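Local atomic coordinates of NDP-rhamnosyltransferase (Saccharopolyspora spinosa, PDB entry 3TSA), a protein that belongs to the GT-B class of glycosyltransferases and is built from two Rossmann-like domains, each with a central parallel sheet. Residues A[32-38]-A[49-54]; A[196-200]-A[370-376]; A[280-285]-A[301-305]. One frame throughout, in Å; residues are numbered along the deposited sequence.

Overall arrangement
Following the chain from the N terminus, contact 1 comes first. It closes a short loop through helix 38-46, joining strands 31-36 and 50-53 of the N-terminal sheet. Contact 2 closes a far longer loop: 196-200 leaves the last strand of that sheet and meets 370-376, which leads out of helix 358-371 of the C-terminal half. Contact 3, 280-285 with 301-305, falls wholly within this long loop and belongs to the C-terminal domain. Contacts 2 and 3 touch, with R304 packing on I370 and T371. Contact 1 stands apart, its centre about 25 Å from that of contact 2. All three reach the second subunit.

Contact 1. Residues A[32-38]-A[49-54]; sequences VLIAAPP and LTTAGI
I34 and T51 pair in a parallel beta bridge that joins strands 32-36 and 50-53. With helix 38-46 between them, the strands form a beta-alpha-beta unit of the Rossmann-like N-terminal domain. A35 with A52 and A36 with G53 continue the ladder.

Four backbone hydrogen bonds alternate along it. I34 N donates to T50 O at 2.9 Å. I34 O accepts from A52 N, and A36 N donates to A52 O. The last bond, I54 N to A36 O, is the most bent, with an N-H...O angle of 150°. CA-H...O contacts fill in between, among them T51 CA to I34 O at 3.2 Å.

Apolar side chains pack on both faces of the sheet. On the face of I34 and A36, the T51 methyl CG2 sits 3.8 Å from A36 CB, and I34 CG1 reaches L49 CB. T51 OG1 turns to another partner, H45 of the intervening helix. On the face of A35 and A52, L33 CD2 lies 3.8 Å from A52 CB. L33 CG is anti to the backbone N (chi1 -176°), which carries its methyls across to the neighbouring strand. I54 CG1 meets A35 CB nearby, and helix 82-113 covers this face through Y106, L109 and W113.

Strand 50-53 is an edge strand of its sheet within the chain. T50 and T51 pair with a strand of the second subunit, so the sheet runs on across the interface.

Water links the strands where the ladder begins. V32 O accepts from two waters. One of these takes the T50 N-H at 2.7 Å, and the other lies 2.6 Å from T50 OG1.

Contact 2. Residues A[196-200]-A[370-376]; sequences PVQYV and ITAMPHP
Q198 fills the centre of this contact and meets I370, M373, P374 and H375. A chi1 of -169° puts its CG 3.3 Å from I370 O. CG also touches I370 CG2 at 3.7 Å, the two side chains crossing at about a right angle. The extended chain beyond CG carries the amide on to the imidazole of H375. The side chains of Q198 and H375 lie alongside and point the same way, with amide and ring planes 37° apart. The end of the amide lies over one face of the ring.

Q198 N donates to P374 O at 2.7 Å, the backbone bond between the two segments, with the donor tilted 33° from the carbonyl plane. This joins the two halves of a GT-B fold. Segment 196-200 leaves the N-terminal sheet, while 370-376 leads from helix 358-371 to helix 376-385.

M373 SD rests 3.7 Å from P196 CB and 3.5 Å from V197 O. The P196 ring also crosses that of P374, CG to CD. At the other end, V200 CG2 lies 3.7 Å from P376 CD, and V197 CG2 reaches the same proline. P20 of helix 19-27 packs on both V200 and P376. Y199 turns its phenol away, and its OH probably hydrogen-bonds to T301 OG1 of helix 296-304. The Y199 CB stays behind, 4.2 Å from I370 CG2.

Contact 3. Residues A[280-285]-A[301-305]; sequences LNLFLR and TATRL
L284 and L305 meet where an irregular turn faces the last turn of helix 296-304. Residues 280-282 have helical backbone angles without regular helical bonding. L280 O nevertheless accepts from both F283 N and L284 N. Across the gap the nearest CA atoms, those of R285 and L305, are 6.6 Å apart.

The side chains meet through apolar contacts. L284 CB lies 3.9 Å from L305 CD1. With chi1 at -152°, L284 sends CD2 to A302 CA, 3.8 Å away. T301 CG2 packs against L284 CD2 and N281 CB. R285 runs extended from CG to NE and crosses L305 at about a right angle. L305 CD2 sits over one face of the guanidinium, near its rim and 3.4 Å from CZ. NH2 of that group forms a salt bridge with E31 of the second subunit.

T301 OG1 bonds back to G297 O within its own helix. The contact joins the loop between strands 272-274 and 289-292 to helix 296-304 in the C-terminal Rossmann-like domain. L284 packs on C222 of strand 219-224, and V290 of strand 289-292 touches both L284 and A302.

Contact 1. Residues A[32-38]-A[49-54]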
loop_
_atom_site.group_PDB
_atom_site.type_symbol
_atom_site.label_atom_id
_atom_site.label_comp_id
_atom_site.label_asym_id
_atom_site.label_seq_id
_atom_site.Cartn_x
_atom_site.Cartn_y
_atom_site.Cartn_z
ATOM N N VAL A 32 -9.561 1.831 6.829
ATOM C CA VAL A 32 -8.427 1.882 7.768
ATOM C C VAL A 32 -7.909 3.295 7.780
ATOM O O VAL A 32 -7.775 3.924 6.714
ATOM C CB VAL A 32 -7.338 0.994 7.248
ATOM C CG1 VAL A 32 -5.972 1.214 7.990
ATOM C CG2 VAL A 32 -7.866 -0.570 7.217
ATOM N N LEU A 33 -7.625 3.819 8.970
ATOM C CA LEU A 33 -7.011 5.137 9.065
ATOM C C LEU A 33 -5.899 5.043 10.111
ATOM O O LEU A 33 -6.107 4.491 11.240
ATOM C CB LEU A 33 -8.082 6.144 9.561
ATOM C CG LEU A 33 -7.707 7.658 9.669
ATOM C CD1 LEU A 33 -7.359 8.281 8.298
ATOM C CD2 LEU A 33 -8.845 8.536 10.265
ATOM N N ILE A 34 -4.723 5.592 9.785
ATOM C CA ILE A 34 -3.569 5.546 10.691
ATOM C C ILE A 34 -3.450 6.871 11.501
ATOM O O ILE A 34 -3.234 7.931 10.888
ATOM C CB ILE A 34 -2.278 5.434 9.864
ATOM C CG1 ILE A 34 -2.372 4.281 8.853
ATOM C CG2 ILE A 34 -1.035 5.248 10.800
ATOM C CD1 ILE A 34 -2.536 3.027 9.468
ATOM N N ALA A 35 -3.565 6.845 12.838
ATOM C CA ALA A 35 -3.352 8.098 13.577
ATOM C C ALA A 35 -1.802 8.300 13.581
ATOM O O ALA A 35 -1.052 7.441 14.102
ATOM C CB ALA A 35 -3.915 7.950 15.040
ATOM N N ALA A 36 -1.316 9.383 12.978
ATOM C CA ALA A 36 0.089 9.544 12.676
ATOM C C ALA A 36 0.604 10.879 13.177
ATOM O O ALA A 36 0.139 11.950 12.720
ATOM C CB ALA A 36 0.326 9.444 11.176
ATOM N N PRO A 37 1.553 10.836 14.109
ATOM C CA PRO A 37 2.245 12.087 14.343
ATOM C C PRO A 37 3.200 12.278 13.158
ATOM O O PRO A 37 3.373 11.345 12.341
ATOM C CB PRO A 37 3.042 11.831 15.652
ATOM C CG PRO A 37 3.245 10.416 15.724
ATOM C CD PRO A 37 2.159 9.708 14.834
ATOM N N PRO A 38 3.854 13.450 13.076
ATOM C CA PRO A 38 4.759 13.818 11.958
ATOM C C PRO A 38 5.775 12.755 11.588
ATOM O O PRO A 38 6.001 12.542 10.375
ATOM C CB PRO A 38 5.491 15.038 12.529
ATOM C CG PRO A 38 4.349 15.694 13.292
ATOM C CD PRO A 38 3.799 14.526 14.087
ATOM N N LEU A 49 -1.287 4.223 2.462
ATOM C CA LEU A 49 -2.286 4.368 3.497
ATOM C C LEU A 49 -2.690 5.782 3.749
ATOM O O LEU A 49 -1.984 6.740 3.356
ATOM C CB LEU A 49 -1.846 3.711 4.821
ATOM C CG LEU A 49 -1.611 2.220 4.580
ATOM C CD1 LEU A 49 -0.893 1.601 5.775
ATOM C CD2 LEU A 49 -2.887 1.428 4.257
ATOM N N THR A 50 -3.847 5.937 4.406
ATOM C CA THR A 50 -4.265 7.295 4.788
ATOM C C THR A 50 -4.093 7.549 6.298
ATOM O O THR A 50 -4.215 6.620 7.106
ATOM C CB THR A 50 -5.733 7.600 4.349
ATOM O OG1 THR A 50 -6.584 6.664 4.945
ATOM C CG2 THR A 50 -5.827 7.510 2.821
ATOM N N THR A 51 -3.948 8.834 6.614
ATOM C CA THR A 51 -3.624 9.293 7.966
ATOM C C THR A 51 -4.569 10.324 8.553
ATOM O O THR A 51 -5.331 11.030 7.846
ATOM C CB THR A 51 -2.196 9.875 8.042
ATOM O OG1 THR A 51 -2.067 11.010 7.165
ATOM C CG2 THR A 51 -1.149 8.804 7.743
ATOM N N ALA A 52 -4.593 10.330 9.876
ATOM C CA ALA A 52 -5.172 11.435 10.618
ATOM C C ALA A 52 -3.980 12.040 11.360
ATOM O O ALA A 52 -3.244 11.335 12.050
ATOM C CB ALA A 52 -6.221 10.948 11.576
ATOM N N GLY A 53 -3.765 13.339 11.178
ATOM C CA GLY A 53 -2.612 13.953 11.865
ATOM C C GLY A 53 -2.765 14.103 13.371
ATOM O O GLY A 53 -3.853 14.429 13.911
ATOM N N ILE A 54 -1.658 13.820 14.058
ATOM C CA ILE A 54 -1.581 14.013 15.523
ATOM C C ILE A 54 -0.406 14.983 15.781
ATOM O O ILE A 54 0.632 14.842 15.092
ATOM C CB ILE A 54 -1.269 12.626 16.266
ATOM C CG1 ILE A 54 -2.392 11.579 16.064
ATOM C CG2 ILE A 54 -0.874 12.916 17.811
ATOM C CD1 ILE A 54 -3.729 11.994 16.525
HETATM O O HOH W 1 -5.757 4.106 4.808
HETATM O O HOH W 2 -9.071 6.164 5.686
#

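Contact 2. Residues A[196-200]-A[370-376]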
loop_
_atom_site.group_PDB
_atom_site.type_symbol
_atom_site.label_atom_id
_atom_site.label_comp_id
_atom_site.label_asym_id
_atom_site.label_seq_id
_atom_site.Cartn_x
_atom_site.Cartn_y
_atom_site.Cartn_z
ATOM N N PRO A 196 -1.495 -16.061 16.499
ATOM C CA PRO A 196 -0.476 -15.986 15.438
ATOM C C PRO A 196 -0.955 -15.185 14.263
ATOM O O PRO A 196 -2.102 -15.358 13.863
ATOM C CB PRO A 196 -0.194 -17.458 15.033
ATOM C CG PRO A 196 -1.523 -18.244 15.532
ATOM C CD PRO A 196 -2.074 -17.415 16.682
ATOM N N VAL A 197 -0.059 -14.343 13.710
ATOM C CA VAL A 197 -0.313 -13.774 12.376
ATOM C C VAL A 197 0.980 -13.905 11.596
ATOM O O VAL A 197 2.024 -13.442 12.077
ATOM C CB VAL A 197 -0.901 -12.316 12.414
ATOM C CG1 VAL A 197 0.053 -11.265 13.137
ATOM C CG2 VAL A 197 -1.193 -11.826 11.014
ATOM N N GLN A 198 0.939 -14.474 10.385
ATOM C CA GLN A 198 2.165 -14.713 9.596
ATOM C C GLN A 198 2.831 -13.378 9.163
ATOM O O GLN A 198 2.179 -12.463 8.599
ATOM C CB GLN A 198 1.814 -15.533 8.309
ATOM C CG GLN A 198 3.032 -16.002 7.640
ATOM C CD GLN A 198 2.787 -16.938 6.515
ATOM O OE1 GLN A 198 1.883 -17.816 6.550
ATOM N NE2 GLN A 198 3.644 -16.851 5.545
ATOM N N TYR A 199 4.144 -13.289 9.421
ATOM C CA TYR A 199 4.943 -12.114 9.000
ATOM C C TYR A 199 4.949 -12.122 7.465
ATOM O O TYR A 199 5.322 -13.142 6.870
ATOM C CB TYR A 199 6.386 -12.236 9.582
ATOM C CG TYR A 199 7.197 -11.045 9.101
ATOM C CD1 TYR A 199 6.919 -9.737 9.598
ATOM C CD2 TYR A 199 8.110 -11.198 8.098
ATOM C CE1 TYR A 199 7.573 -8.617 9.082
ATOM C CE2 TYR A 199 8.823 -10.087 7.618
ATOM C CZ TYR A 199 8.533 -8.816 8.088
ATOM O OH TYR A 199 9.236 -7.728 7.507
ATOM N N VAL A 200 4.626 -10.965 6.858
ATOM C CA VAL A 200 4.755 -10.799 5.403
ATOM C C VAL A 200 5.805 -9.734 5.255
ATOM O O VAL A 200 5.650 -8.646 5.778
ATOM C CB VAL A 200 3.453 -10.274 4.816
ATOM C CG1 VAL A 200 3.671 -9.921 3.325
ATOM C CG2 VAL A 200 2.431 -11.377 4.908
ATOM N N ILE A 370 6.946 -19.606 10.985
ATOM C CA ILE A 370 6.262 -18.489 10.368
ATOM C C ILE A 370 5.193 -18.975 9.385
ATOM O O ILE A 370 4.027 -18.542 9.468
ATOM C CB ILE A 370 7.245 -17.528 9.664
ATOM C CG1 ILE A 370 8.147 -16.856 10.726
ATOM C CG2 ILE A 370 6.485 -16.433 8.931
ATOM C CD1 ILE A 370 9.305 -15.994 10.108
ATOM N N THR A 371 5.579 -19.841 8.500
ATOM C CA THR A 371 4.604 -20.218 7.482
ATOM C C THR A 371 3.492 -21.138 8.030
ATOM O O THR A 371 2.525 -21.397 7.318
ATOM C CB THR A 371 5.254 -20.865 6.280
ATOM O OG1 THR A 371 5.953 -22.059 6.682
ATOM C CG2 THR A 371 6.179 -19.926 5.565
ATOM N N ALA A 372 3.601 -21.617 9.265
ATOM C CA ALA A 372 2.476 -22.377 9.903
ATOM C C ALA A 372 1.412 -21.431 10.369
ATOM O O ALA A 372 0.354 -21.881 10.800
ATOM C CB ALA A 372 2.989 -23.142 11.124
ATOM N N MET A 373 1.697 -20.120 10.369
ATOM C CA MET A 373 0.723 -19.126 10.948
ATOM C C MET A 373 -0.280 -18.648 9.912
ATOM O O MET A 373 0.061 -18.613 8.700
ATOM C CB MET A 373 1.513 -17.907 11.420
ATOM C CG MET A 373 2.457 -18.283 12.579
ATOM S SD MET A 373 2.933 -16.667 13.222
ATOM C CE MET A 373 4.452 -17.342 13.443
ATOM N N PRO A 374 -1.466 -18.219 10.346
ATOM C CA PRO A 374 -2.375 -17.763 9.291
ATOM C C PRO A 374 -1.876 -16.427 8.725
ATOM O O PRO A 374 -1.355 -15.583 9.473
ATOM C CB PRO A 374 -3.653 -17.490 10.025
ATOM C CG PRO A 374 -3.630 -18.324 11.312
ATOM C CD PRO A 374 -2.142 -18.287 11.676
ATOM N N HIS A 375 -2.105 -16.227 7.448
ATOM C CA HIS A 375 -1.689 -14.950 6.787
ATOM C C HIS A 375 -2.599 -13.791 7.255
ATOM O O HIS A 375 -3.688 -14.021 7.735
ATOM C CB HIS A 375 -1.785 -15.049 5.222
ATOM C CG HIS A 375 -0.791 -15.960 4.576
ATOM N ND1 HIS A 375 0.489 -15.550 4.244
ATOM C CD2 HIS A 375 -0.898 -17.252 4.172
ATOM C CE1 HIS A 375 1.116 -16.555 3.641
ATOM N NE2 HIS A 375 0.306 -17.602 3.605
ATOM N N PRO A 376 -2.143 -12.508 7.117
ATOM C CA PRO A 376 -2.972 -11.372 7.514
ATOM C C PRO A 376 -4.377 -11.448 6.921
ATOM O O PRO A 376 -5.339 -11.032 7.566
ATOM C CB PRO A 376 -2.191 -10.139 6.980
ATOM C CG PRO A 376 -0.683 -10.636 6.997
ATOM C CD PRO A 376 -0.789 -12.119 6.669
#

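Contact 3. Residues A[280-285]-A[301-305]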
loop_
_atom_site.group_PDB
_atom_site.type_symbol
_atom_site.label_atom_id
_atom_site.label_comp_id
_atom_site.label_asym_id
_atom_site.label_seq_id
_atom_site.Cartn_x
_atom_site.Cartn_y
_atom_site.Cartn_z
ATOM N N LEU A 280 14.582 -4.984 1.111
ATOM C CA LEU A 280 15.338 -6.184 1.349
ATOM C C LEU A 280 14.816 -7.420 0.632
ATOM O O LEU A 280 15.557 -8.218 0.084
ATOM C CB LEU A 280 15.264 -6.392 2.858
ATOM C CG LEU A 280 16.534 -6.809 3.477
ATOM C CD1 LEU A 280 17.515 -5.715 3.139
ATOM C CD2 LEU A 280 16.218 -6.987 4.988
ATOM N N ASN A 281 13.512 -7.613 0.660
ATOM C CA ASN A 281 12.962 -8.828 0.171
ATOM C C ASN A 281 13.147 -9.005 -1.325
ATOM O O ASN A 281 13.064 -10.109 -1.837
ATOM C CB ASN A 281 11.462 -8.862 0.586
ATOM C CG ASN A 281 10.620 -7.972 -0.245
ATOM O OD1 ASN A 281 10.290 -6.843 0.144
ATOM N ND2 ASN A 281 10.251 -8.461 -1.416
ATOM N N LEU A 282 13.427 -7.922 -2.046
ATOM C CA LEU A 282 13.639 -8.023 -3.491
ATOM C C LEU A 282 14.929 -8.776 -3.857
ATOM O O LEU A 282 15.012 -9.369 -4.947
ATOM C CB LEU A 282 13.631 -6.614 -4.104
ATOM C CG LEU A 282 12.289 -5.879 -3.956
ATOM C CD1 LEU A 282 12.334 -4.455 -4.528
ATOM C CD2 LEU A 282 11.194 -6.756 -4.662
ATOM N N PHE A 283 15.912 -8.822 -2.962
ATOM C CA PHE A 283 17.198 -9.455 -3.301
ATOM C C PHE A 283 17.752 -10.369 -2.220
ATOM O O PHE A 283 18.767 -11.057 -2.409
ATOM C CB PHE A 283 18.243 -8.389 -3.605
ATOM C CG PHE A 283 18.606 -7.535 -2.404
ATOM C CD1 PHE A 283 19.579 -7.939 -1.511
ATOM C CD2 PHE A 283 18.003 -6.305 -2.224
ATOM C CE1 PHE A 283 19.944 -7.108 -0.430
ATOM C CE2 PHE A 283 18.318 -5.500 -1.161
ATOM C CZ PHE A 283 19.293 -5.920 -0.230
ATOM N N LEU A 284 17.118 -10.383 -1.060
ATOM C CA LEU A 284 17.705 -11.120 0.022
ATOM C C LEU A 284 17.868 -12.634 -0.230
ATOM O O LEU A 284 18.792 -13.270 0.315
ATOM C CB LEU A 284 16.966 -10.807 1.328
ATOM C CG LEU A 284 17.793 -10.931 2.587
ATOM C CD1 LEU A 284 19.148 -10.126 2.691
ATOM C CD2 LEU A 284 16.912 -10.614 3.795
ATOM N N ARG A 285 17.010 -13.249 -1.046
ATOM C CA ARG A 285 17.194 -14.667 -1.335
ATOM C C ARG A 285 18.561 -15.008 -1.971
ATOM O O ARG A 285 19.014 -16.173 -1.942
ATOM C CB ARG A 285 16.059 -15.117 -2.251
ATOM C CG ARG A 285 14.767 -15.166 -1.523
ATOM C CD ARG A 285 13.665 -15.448 -2.614
ATOM N NE ARG A 285 12.275 -15.393 -2.094
ATOM C CZ ARG A 285 11.573 -14.275 -1.832
ATOM N NH1 ARG A 285 12.097 -13.063 -1.986
ATOM N NH2 ARG A 285 10.306 -14.354 -1.348
ATOM N N THR A 301 12.345 -10.669 7.927
ATOM C CA THR A 301 12.389 -10.909 6.487
ATOM C C THR A 301 13.463 -11.955 6.233
ATOM O O THR A 301 13.239 -12.899 5.471
ATOM C CB THR A 301 12.685 -9.631 5.705
ATOM O OG1 THR A 301 11.575 -8.745 5.828
ATOM C CG2 THR A 301 12.948 -9.892 4.246
ATOM N N ALA A 302 14.658 -11.771 6.854
ATOM C CA ALA A 302 15.707 -12.753 6.731
ATOM C C ALA A 302 15.178 -14.143 7.205
ATOM O O ALA A 302 15.368 -15.145 6.485
ATOM C CB ALA A 302 16.983 -12.336 7.485
ATOM N N THR A 303 14.530 -14.177 8.366
ATOM C CA THR A 303 14.156 -15.468 9.010
ATOM C C THR A 303 13.098 -16.152 8.105
ATOM O O THR A 303 13.238 -17.346 7.762
ATOM C CB THR A 303 13.632 -15.205 10.404
ATOM O OG1 THR A 303 14.750 -14.768 11.147
ATOM C CG2 THR A 303 13.154 -16.521 11.052
ATOM N N ARG A 304 12.146 -15.359 7.622
ATOM C CA ARG A 304 11.112 -15.858 6.663
ATOM C C ARG A 304 11.712 -16.560 5.436
ATOM O O ARG A 304 11.204 -17.599 4.953
ATOM C CB ARG A 304 10.122 -14.713 6.284
ATOM C CG ARG A 304 9.123 -15.096 5.218
ATOM C CD ARG A 304 8.203 -16.278 5.575
ATOM N NE ARG A 304 7.348 -16.601 4.423
ATOM C CZ ARG A 304 7.685 -17.426 3.435
ATOM N NH1 ARG A 304 8.867 -18.059 3.438
ATOM N NH2 ARG A 304 6.819 -17.618 2.430
ATOM N N LEU A 305 12.835 -16.031 4.935
ATOM C CA LEU A 305 13.470 -16.495 3.744
ATOM C C LEU A 305 14.563 -17.571 4.026
ATOM O O LEU A 305 15.293 -17.999 3.121
ATOM C CB LEU A 305 14.007 -15.262 2.970
ATOM C CG LEU A 305 13.026 -14.273 2.349
ATOM C CD1 LEU A 305 13.825 -13.134 1.661
ATOM C CD2 LEU A 305 12.165 -15.093 1.383
#